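Local coordinates for protein endo-beta-1,4-glucanase (Streptomyces sp., PDB 1OA4) that hydrolyses internal beta-1,4-glucosidic bonds of cellulose, as a family 12 endoglucanase with a beta-sandwich catalytic domain, at residues Asn1-Cys5 against Gln30-Thr35; Thr12-Val18 against Asn68-Thr73; Ala85-Tyr91 against Ser170-Val176. All blocks are in the same frame, centred on the assembly; numbering follows the deposited sequence.

Interaction 1: residues Asn1-Cys5 against Gln30-Thr35; sequences NQQIC and QCINVT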
# COMPACT_ATOMS: atom_id res chain seq x y z
N ASN A 1 5.59 -22.55 -3.19
CA ASN A 1 6.36 -21.44 -2.56
C ASN A 1 7.38 -20.94 -3.55
O ASN A 1 8.13 -21.74 -4.12
CB ASN A 1 7.10 -21.91 -1.31
CG ASN A 1 6.19 -22.24 -0.16
OD1 ASN A 1 5.35 -23.14 -0.26
ND2 ASN A 1 6.36 -21.53 0.96
N GLN A 2 7.36 -19.64 -3.81
CA GLN A 2 8.32 -19.02 -4.68
C GLN A 2 9.10 -17.95 -3.96
O GLN A 2 8.51 -17.00 -3.42
CB GLN A 2 7.57 -18.36 -5.83
CG GLN A 2 8.45 -17.82 -6.91
CD GLN A 2 7.67 -17.13 -8.01
OE1 GLN A 2 6.45 -17.29 -8.12
NE2 GLN A 2 8.38 -16.36 -8.84
N GLN A 3 10.42 -18.08 -3.95
CA GLN A 3 11.26 -17.05 -3.39
C GLN A 3 11.61 -16.01 -4.47
O GLN A 3 12.07 -16.37 -5.55
CB GLN A 3 12.55 -17.64 -2.83
CG GLN A 3 13.45 -16.58 -2.24
CD GLN A 3 14.86 -17.08 -1.96
OE1 GLN A 3 15.64 -17.41 -2.88
NE2 GLN A 3 15.20 -17.13 -0.69
N ILE A 4 11.42 -14.74 -4.13
CA ILE A 4 11.75 -13.62 -5.01
C ILE A 4 12.69 -12.69 -4.27
O ILE A 4 12.34 -12.16 -3.21
CB ILE A 4 10.49 -12.84 -5.39
CG1 ILE A 4 9.52 -13.75 -6.15
CG2 ILE A 4 10.87 -11.68 -6.24
CD1 ILE A 4 8.20 -13.10 -6.57
N CYS A 5 13.89 -12.51 -4.83
CA CYS A 5 14.87 -11.61 -4.27
C CYS A 5 15.22 -10.45 -5.21
O CYS A 5 15.69 -9.43 -4.76
CB CYS A 5 16.17 -12.33 -3.92
SG CYS A 5 15.99 -13.68 -2.72
N GLN A 30 16.88 -8.03 -0.23
CA GLN A 30 15.57 -8.33 0.33
C GLN A 30 14.94 -9.43 -0.48
O GLN A 30 14.94 -9.38 -1.71
CB GLN A 30 14.64 -7.12 0.28
CG GLN A 30 13.24 -7.39 0.83
CD GLN A 30 12.34 -6.18 0.71
OE1 GLN A 30 12.44 -5.25 1.53
NE2 GLN A 30 11.48 -6.16 -0.31
N CYS A 31 14.36 -10.41 0.22
CA CYS A 31 13.62 -11.48 -0.43
C CYS A 31 12.27 -11.70 0.20
O CYS A 31 12.13 -11.48 1.39
CB CYS A 31 14.36 -12.80 -0.29
SG CYS A 31 16.04 -12.84 -0.89
N ILE A 32 11.29 -12.11 -0.60
CA ILE A 32 9.99 -12.53 -0.07
C ILE A 32 9.74 -13.94 -0.54
O ILE A 32 10.29 -14.36 -1.55
CB ILE A 32 8.86 -11.61 -0.52
CG1 ILE A 32 8.76 -11.51 -2.04
CG2 ILE A 32 9.10 -10.24 0.03
CD1 ILE A 32 7.57 -10.74 -2.51
N ASN A 33 8.98 -14.69 0.25
CA ASN A 33 8.57 -16.04 -0.12
C ASN A 33 7.07 -15.95 -0.34
O ASN A 33 6.32 -15.67 0.61
CB ASN A 33 8.90 -17.03 1.02
CG ASN A 33 8.72 -18.48 0.61
OD1 ASN A 33 8.88 -18.84 -0.56
ND2 ASN A 33 8.38 -19.34 1.58
N VAL A 34 6.63 -16.17 -1.57
CA VAL A 34 5.22 -16.07 -1.96
C VAL A 34 4.51 -17.43 -1.93
O VAL A 34 4.96 -18.38 -2.58
CB VAL A 34 5.10 -15.45 -3.35
CG1 VAL A 34 3.63 -15.17 -3.71
CG2 VAL A 34 5.94 -14.18 -3.40
N THR A 35 3.44 -17.53 -1.15
CA THR A 35 2.65 -18.76 -1.03
C THR A 35 1.40 -18.61 -1.90
O THR A 35 1.32 -17.71 -2.73
CB THR A 35 2.21 -19.00 0.42
OG1 THR A 35 1.22 -18.03 0.78
CG2 THR A 35 3.28 -18.75 1.40
O HOH W 1 17.37 -8.16 -3.13

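Interaction 2: residues Thr12-Val18 against Asn68-Thr73; sequences TIQDRYV and NCAPRT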
# COMPACT_ATOMS: atom_id res chain seq x y z
N THR A 12 2.19 -13.73 -9.32
CA THR A 12 0.79 -13.55 -8.96
C THR A 12 0.36 -14.62 -7.97
O THR A 12 0.98 -15.67 -7.88
CB THR A 12 -0.13 -13.64 -10.16
OG1 THR A 12 -0.09 -14.96 -10.71
CG2 THR A 12 0.34 -12.71 -11.25
N ILE A 13 -0.69 -14.30 -7.22
CA ILE A 13 -1.39 -15.29 -6.40
C ILE A 13 -2.86 -15.34 -6.81
O ILE A 13 -3.43 -14.33 -7.23
CB ILE A 13 -1.25 -15.00 -4.92
CG1 ILE A 13 -1.84 -13.64 -4.58
CG2 ILE A 13 0.20 -15.14 -4.56
CD1 ILE A 13 -1.97 -13.38 -3.10
N GLN A 14 -3.45 -16.53 -6.71
CA GLN A 14 -4.86 -16.77 -6.98
C GLN A 14 -5.27 -16.41 -8.41
O GLN A 14 -6.45 -16.19 -8.69
CB GLN A 14 -5.72 -16.01 -5.98
CG GLN A 14 -5.42 -16.30 -4.50
CD GLN A 14 -6.06 -15.27 -3.57
OE1 GLN A 14 -7.28 -15.15 -3.50
NE2 GLN A 14 -5.24 -14.51 -2.87
N ASP A 15 -4.28 -16.32 -9.30
CA ASP A 15 -4.47 -15.85 -10.68
C ASP A 15 -5.28 -14.56 -10.66
O ASP A 15 -6.15 -14.34 -11.51
CB ASP A 15 -5.16 -16.90 -11.55
CG ASP A 15 -5.11 -16.54 -13.03
OD1 ASP A 15 -4.11 -15.96 -13.51
OD2 ASP A 15 -6.06 -16.78 -13.80
N ARG A 16 -4.98 -13.69 -9.70
CA ARG A 16 -5.79 -12.49 -9.51
C ARG A 16 -5.04 -11.27 -8.98
O ARG A 16 -5.44 -10.14 -9.28
CB ARG A 16 -6.97 -12.79 -8.57
CG ARG A 16 -7.92 -11.62 -8.35
CD ARG A 16 -8.60 -11.17 -9.64
NE ARG A 16 -9.50 -10.05 -9.47
CZ ARG A 16 -9.11 -8.78 -9.44
NH1 ARG A 16 -7.82 -8.48 -9.54
NH2 ARG A 16 -9.99 -7.82 -9.29
N TYR A 17 -4.01 -11.47 -8.17
CA TYR A 17 -3.28 -10.34 -7.58
C TYR A 17 -1.79 -10.47 -7.83
O TYR A 17 -1.24 -11.56 -7.89
CB TYR A 17 -3.54 -10.23 -6.06
CG TYR A 17 -5.01 -10.23 -5.68
CD1 TYR A 17 -5.85 -9.19 -6.03
CD2 TYR A 17 -5.57 -11.29 -4.97
CE1 TYR A 17 -7.21 -9.21 -5.70
CE2 TYR A 17 -6.89 -11.31 -4.63
CZ TYR A 17 -7.72 -10.28 -4.98
OH TYR A 17 -9.06 -10.32 -4.64
N VAL A 18 -1.14 -9.32 -7.99
CA VAL A 18 0.30 -9.27 -8.18
C VAL A 18 0.98 -9.14 -6.82
O VAL A 18 0.49 -8.39 -5.96
CB VAL A 18 0.70 -8.06 -9.04
CG1 VAL A 18 2.21 -7.99 -9.19
CG2 VAL A 18 -0.01 -8.09 -10.37
N ASN A 68 2.42 -3.26 -14.83
CA ASN A 68 2.19 -4.64 -14.39
C ASN A 68 0.80 -4.69 -13.74
O ASN A 68 0.59 -4.14 -12.65
CB ASN A 68 3.28 -5.07 -13.40
CG ASN A 68 3.22 -6.56 -13.05
OD1 ASN A 68 4.17 -7.11 -12.45
ND2 ASN A 68 2.11 -7.23 -13.40
N CYS A 69 -0.15 -5.29 -14.45
CA CYS A 69 -1.55 -5.28 -14.05
C CYS A 69 -2.01 -6.64 -13.54
O CYS A 69 -1.70 -7.69 -14.12
CB CYS A 69 -2.45 -4.85 -15.22
SG CYS A 69 -2.06 -3.21 -15.92
N ALA A 70 -2.75 -6.63 -12.45
CA ALA A 70 -3.28 -7.87 -11.92
C ALA A 70 -4.30 -8.49 -12.88
O ALA A 70 -5.08 -7.78 -13.53
CB ALA A 70 -3.91 -7.60 -10.57
N PRO A 71 -4.29 -9.81 -13.01
CA PRO A 71 -5.26 -10.47 -13.90
C PRO A 71 -6.69 -10.11 -13.57
O PRO A 71 -7.07 -10.15 -12.39
CB PRO A 71 -5.03 -11.96 -13.65
CG PRO A 71 -3.62 -12.04 -13.24
CD PRO A 71 -3.38 -10.78 -12.39
N ARG A 72 -7.45 -9.78 -14.61
CA ARG A 72 -8.88 -9.48 -14.54
C ARG A 72 -9.25 -8.27 -13.72
O ARG A 72 -10.41 -8.10 -13.35
CB ARG A 72 -9.64 -10.71 -14.05
CG ARG A 72 -9.62 -11.82 -15.05
CD ARG A 72 -10.47 -13.06 -14.64
NE ARG A 72 -10.27 -13.44 -13.24
CZ ARG A 72 -9.19 -14.06 -12.78
NH1 ARG A 72 -8.20 -14.38 -13.61
NH2 ARG A 72 -9.10 -14.39 -11.50
N THR A 73 -8.29 -7.37 -13.50
CA THR A 73 -8.59 -6.21 -12.71
C THR A 73 -9.57 -5.34 -13.48
O THR A 73 -9.56 -5.35 -14.72
CB THR A 73 -7.31 -5.37 -12.42
OG1 THR A 73 -7.64 -4.27 -11.59
CG2 THR A 73 -6.68 -4.81 -13.72

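Interaction 3: residues Ala85-Tyr91 against Ser170-Val176; sequences APSSVSY and SSWSFDV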
# COMPACT_ATOMS: atom_id res chain seq x y z
N ALA A 85 -15.51 -0.46 -3.50
CA ALA A 85 -14.19 -1.02 -3.68
C ALA A 85 -13.79 -1.85 -2.45
O ALA A 85 -12.86 -1.49 -1.74
CB ALA A 85 -13.17 0.09 -3.92
N PRO A 86 -14.46 -2.97 -2.21
CA PRO A 86 -14.16 -3.74 -1.00
C PRO A 86 -12.79 -4.37 -1.07
O PRO A 86 -12.42 -5.00 -2.07
CB PRO A 86 -15.25 -4.80 -0.97
CG PRO A 86 -15.71 -4.91 -2.37
CD PRO A 86 -15.53 -3.58 -3.02
N SER A 87 -12.04 -4.22 0.02
CA SER A 87 -10.73 -4.82 0.12
C SER A 87 -10.50 -5.35 1.53
O SER A 87 -11.14 -4.88 2.48
CB SER A 87 -9.64 -3.80 -0.28
OG SER A 87 -8.36 -4.39 -0.33
N SER A 88 -9.61 -6.32 1.66
CA SER A 88 -9.27 -6.84 2.97
C SER A 88 -7.81 -7.26 2.99
O SER A 88 -7.21 -7.55 1.97
CB SER A 88 -10.14 -8.07 3.30
OG SER A 88 -9.77 -9.17 2.49
N VAL A 89 -7.26 -7.28 4.19
CA VAL A 89 -5.90 -7.76 4.39
C VAL A 89 -5.81 -8.33 5.79
O VAL A 89 -6.55 -7.91 6.69
CB VAL A 89 -4.85 -6.61 4.22
CG1 VAL A 89 -4.91 -5.63 5.38
CG2 VAL A 89 -3.49 -7.15 4.09
N SER A 90 -4.93 -9.31 5.96
CA SER A 90 -4.62 -9.88 7.27
C SER A 90 -3.11 -9.91 7.34
O SER A 90 -2.46 -10.42 6.43
CB SER A 90 -5.18 -11.29 7.37
OG SER A 90 -4.69 -11.89 8.56
N TYR A 91 -2.58 -9.36 8.43
CA TYR A 91 -1.15 -9.20 8.64
C TYR A 91 -0.62 -9.98 9.84
O TYR A 91 -1.33 -10.19 10.83
CB TYR A 91 -0.83 -7.73 8.93
CG TYR A 91 -0.84 -6.74 7.79
CD1 TYR A 91 0.10 -6.82 6.77
CD2 TYR A 91 -1.71 -5.66 7.80
CE1 TYR A 91 0.14 -5.86 5.77
CE2 TYR A 91 -1.68 -4.70 6.79
CZ TYR A 91 -0.75 -4.81 5.80
OH TYR A 91 -0.71 -3.82 4.83
N SER A 170 -4.63 -5.86 13.05
CA SER A 170 -4.15 -7.14 12.52
C SER A 170 -4.79 -7.49 11.19
O SER A 170 -4.14 -8.07 10.30
CB SER A 170 -4.40 -8.28 13.52
OG SER A 170 -5.76 -8.34 13.89
N SER A 171 -6.07 -7.17 11.06
CA SER A 171 -6.81 -7.44 9.83
C SER A 171 -7.99 -6.50 9.76
O SER A 171 -8.51 -6.05 10.78
CB SER A 171 -7.28 -8.90 9.77
OG SER A 171 -8.24 -9.18 10.78
N TRP A 172 -8.42 -6.17 8.55
CA TRP A 172 -9.58 -5.34 8.38
C TRP A 172 -10.12 -5.55 6.97
O TRP A 172 -9.34 -5.75 6.03
CB TRP A 172 -9.23 -3.86 8.60
CG TRP A 172 -10.41 -2.93 8.77
CD1 TRP A 172 -11.60 -3.20 9.40
CD2 TRP A 172 -10.50 -1.58 8.31
NE1 TRP A 172 -12.42 -2.10 9.35
CE2 TRP A 172 -11.76 -1.09 8.70
CE3 TRP A 172 -9.64 -0.73 7.60
CZ2 TRP A 172 -12.17 0.20 8.41
CZ3 TRP A 172 -10.07 0.55 7.31
CH2 TRP A 172 -11.31 1.00 7.71
N SER A 173 -11.44 -5.54 6.85
CA SER A 173 -12.12 -5.61 5.57
C SER A 173 -12.94 -4.34 5.52
O SER A 173 -13.70 -4.03 6.47
CB SER A 173 -13.03 -6.84 5.46
OG SER A 173 -12.33 -8.05 5.70
N PHE A 174 -12.81 -3.59 4.43
CA PHE A 174 -13.40 -2.27 4.34
C PHE A 174 -13.61 -1.86 2.88
O PHE A 174 -13.30 -2.62 1.95
CB PHE A 174 -12.46 -1.27 5.04
CG PHE A 174 -11.11 -1.15 4.39
CD1 PHE A 174 -10.15 -2.14 4.54
CD2 PHE A 174 -10.79 -0.03 3.65
CE1 PHE A 174 -8.91 -2.03 3.94
CE2 PHE A 174 -9.55 0.08 3.04
CZ PHE A 174 -8.61 -0.90 3.19
N ASP A 175 -14.20 -0.69 2.68
CA ASP A 175 -14.40 -0.15 1.35
C ASP A 175 -13.39 0.95 1.07
O ASP A 175 -13.42 2.02 1.68
CB ASP A 175 -15.84 0.38 1.18
CG ASP A 175 -16.23 0.55 -0.26
OD1 ASP A 175 -15.33 0.87 -1.06
OD2 ASP A 175 -17.40 0.36 -0.69
N VAL A 176 -12.48 0.66 0.15
CA VAL A 176 -11.45 1.60 -0.26
C VAL A 176 -12.08 2.89 -0.76
O VAL A 176 -11.47 3.96 -0.64
CB VAL A 176 -10.54 0.98 -1.33
CG1 VAL A 176 -9.72 2.05 -2.06
CG2 VAL A 176 -9.63 -0.02 -0.67

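Interaction 1: residues Asn1-Cys5 against Gln30-Thr35
Q2-I4 and I32-V34 pair as antiparallel strands at one border of the six-stranded sheet, where the N-terminal strand 2-4 is one of the two outermost strands, and a disulfide crosses just past the end of the pairing. Four backbone bonds join the strands. Q2 and V34 exchange one pair: Q2 N to V34 O at 3.0 Å and V34 N to Q2 O at 2.8 Å. I4 and I32 exchange the other, and I4 N reaches I32 O with an N-H...O angle of 174°. Q3 and N33 form the non-hydrogen-bonded pair between them.

C5 SG and C31 SG are bonded at 2.0 Å with a chi3 of 103°. Both cysteines hold SG beside the backbone N, and C5 CA and C31 CA are 4.0 Å apart. Beyond the disulfide, a water donates to C5 O at 2.7 Å and accepts from Q30 N at 2.9 Å. It bridges the two segments beyond the last backbone hydrogen bond.

The faces differ. Q2, I4, I32 and V34 stand on one, Q3 and N33 on the other. I4, I32 and V34 form the apolar part of the first. I4 CB lies 4.0 Å from I32 CG1, and the far end of I4, CD1, meets the CG2 branch of V34 at 4.0 Å. The Q2 chain runs out extended, and Q2 OE1 is hydrogen-bonded to T11 OG1.

The apolar part rests on strands 10-13 and 17-20: I4 touches T11, V34 touches T11, I13 and V19, and I32 also touches V19. On its other edge, strand 30-34 pairs with strand 39-44.

Interaction 2: residues Thr12-Val18 against Asn68-Thr73
D15 O takes two weak hydrogen bonds, from NH1 and NH2 of R72. NH1 lies 2.9 Å from D15 O and NH2 3.0 Å from it. The N-H...O angle is 128° in each, because one oxygen is shared by the two nitrogens. The oxygen sits at the edge of the guanidinium, near its plane. R72 NH1 also forms a salt bridge with D15 OD2 at 3.2 Å, and it meets that oxygen from above the carboxylate plane. The two flat groups are turned 50° apart. The bend at chi3 (-44°) accompanies the return of the R72 guanidinium to D15.

P71 CB lies 3.4 Å from D15 O. The R16 side chain crosses R72 obliquely, with R16 CD 3.3 Å from P71 O. R72 O and T73 N lie over one face of the R16 guanidinium, and Y17 CE1 over the opposite face. R16 NH1 has a salt bridge to D62, which also accepts from T73 OG1 and so holds both sides. Further along, V18 CG2 packs on A70 CA at 3.6 Å.

The first segment is a tight hairpin between strands 10-13 and 17-20. I13 O accepts from both R16 N and Y17 N, a classic beta bulge. The partner is the type II turn A70-T73, which follows strand 68-69, where C69 is disulfide-bonded to C64. The arrangement is thus a bulged beta hairpin docked against a beta turn.

Interaction 3: residues Ala85-Tyr91 against Ser170-Val176
Strand 171-175 is one of the two outermost strands of the six-stranded antiparallel sheet, and this contact joins it to strand 86-92 and runs on into the start of helix 176-185. Seven hydrogen bonds link the segments. Between the strands, S87 pairs with F174 and V89 with W172, each through two backbone bonds. S87 N lies 2.8 Å from F174 O. V89 N to W172 O and W172 N to V89 O are longer, both 3.2 Å. Y91 N to S170 O, 2.8 Å, closes one end.

The other end is held differently. A85 N donates to D175 OD1 at 2.8 Å, and V176 N returns a bond to A85 O. D175 holds CG anti to the backbone N (chi1 -162°), which brings the carboxylate to A85. D175 is also the N-cap of the helix. Apolar contact closes this corner: A85 CB meets V176 CB at 3.8 Å, and the CG2 branch of V176 meets S87 CB.

On one face, S173 OG comes to 3.2 Å from S88 CB. On the other, W172 CZ3 lies over a face of the F174 ring, near its rim. F174 meets the Y103 ring edge-to-face, and W172 makes a cation-pi contact with R146.

The chemistry is therefore split by face. Serines dominate one, with S88 OG hydrogen-bonded to S217 and S90 OG to N214. The other is mainly apolar and turns to strands 98-108, 119-128 and 194-204. Buried S87 is its polar exception, with OG hydrogen-bonded to S217 O and Y103 OH. OD1 of D175 is shared by A85 N and K177 N, which probably fixes the helix start relative to A85.

In the fold
Interactions 1 and 3 lie at the two borders of the same six-stranded sheet, with centres about 23 Å apart and no touch between them. Each ties an outermost strand to its neighbour. Interaction 1 adds a covalent lock beside its backbone bonds, whereas interaction 3 adds a helix cap. Interaction 2 joins a hairpin to a turn, with no backbone pairing between them, and relies on arginine, carboxylate and carbonyl groups. Interactions 1 and 2 are centred farther out (about 18 and 15 Å from the chain centre) than interaction 3 (about 11 Å); all three are partly buried. Interactions 1 and 2 touch where V34 and T35 pack on I13, and their segments alternate along the chain.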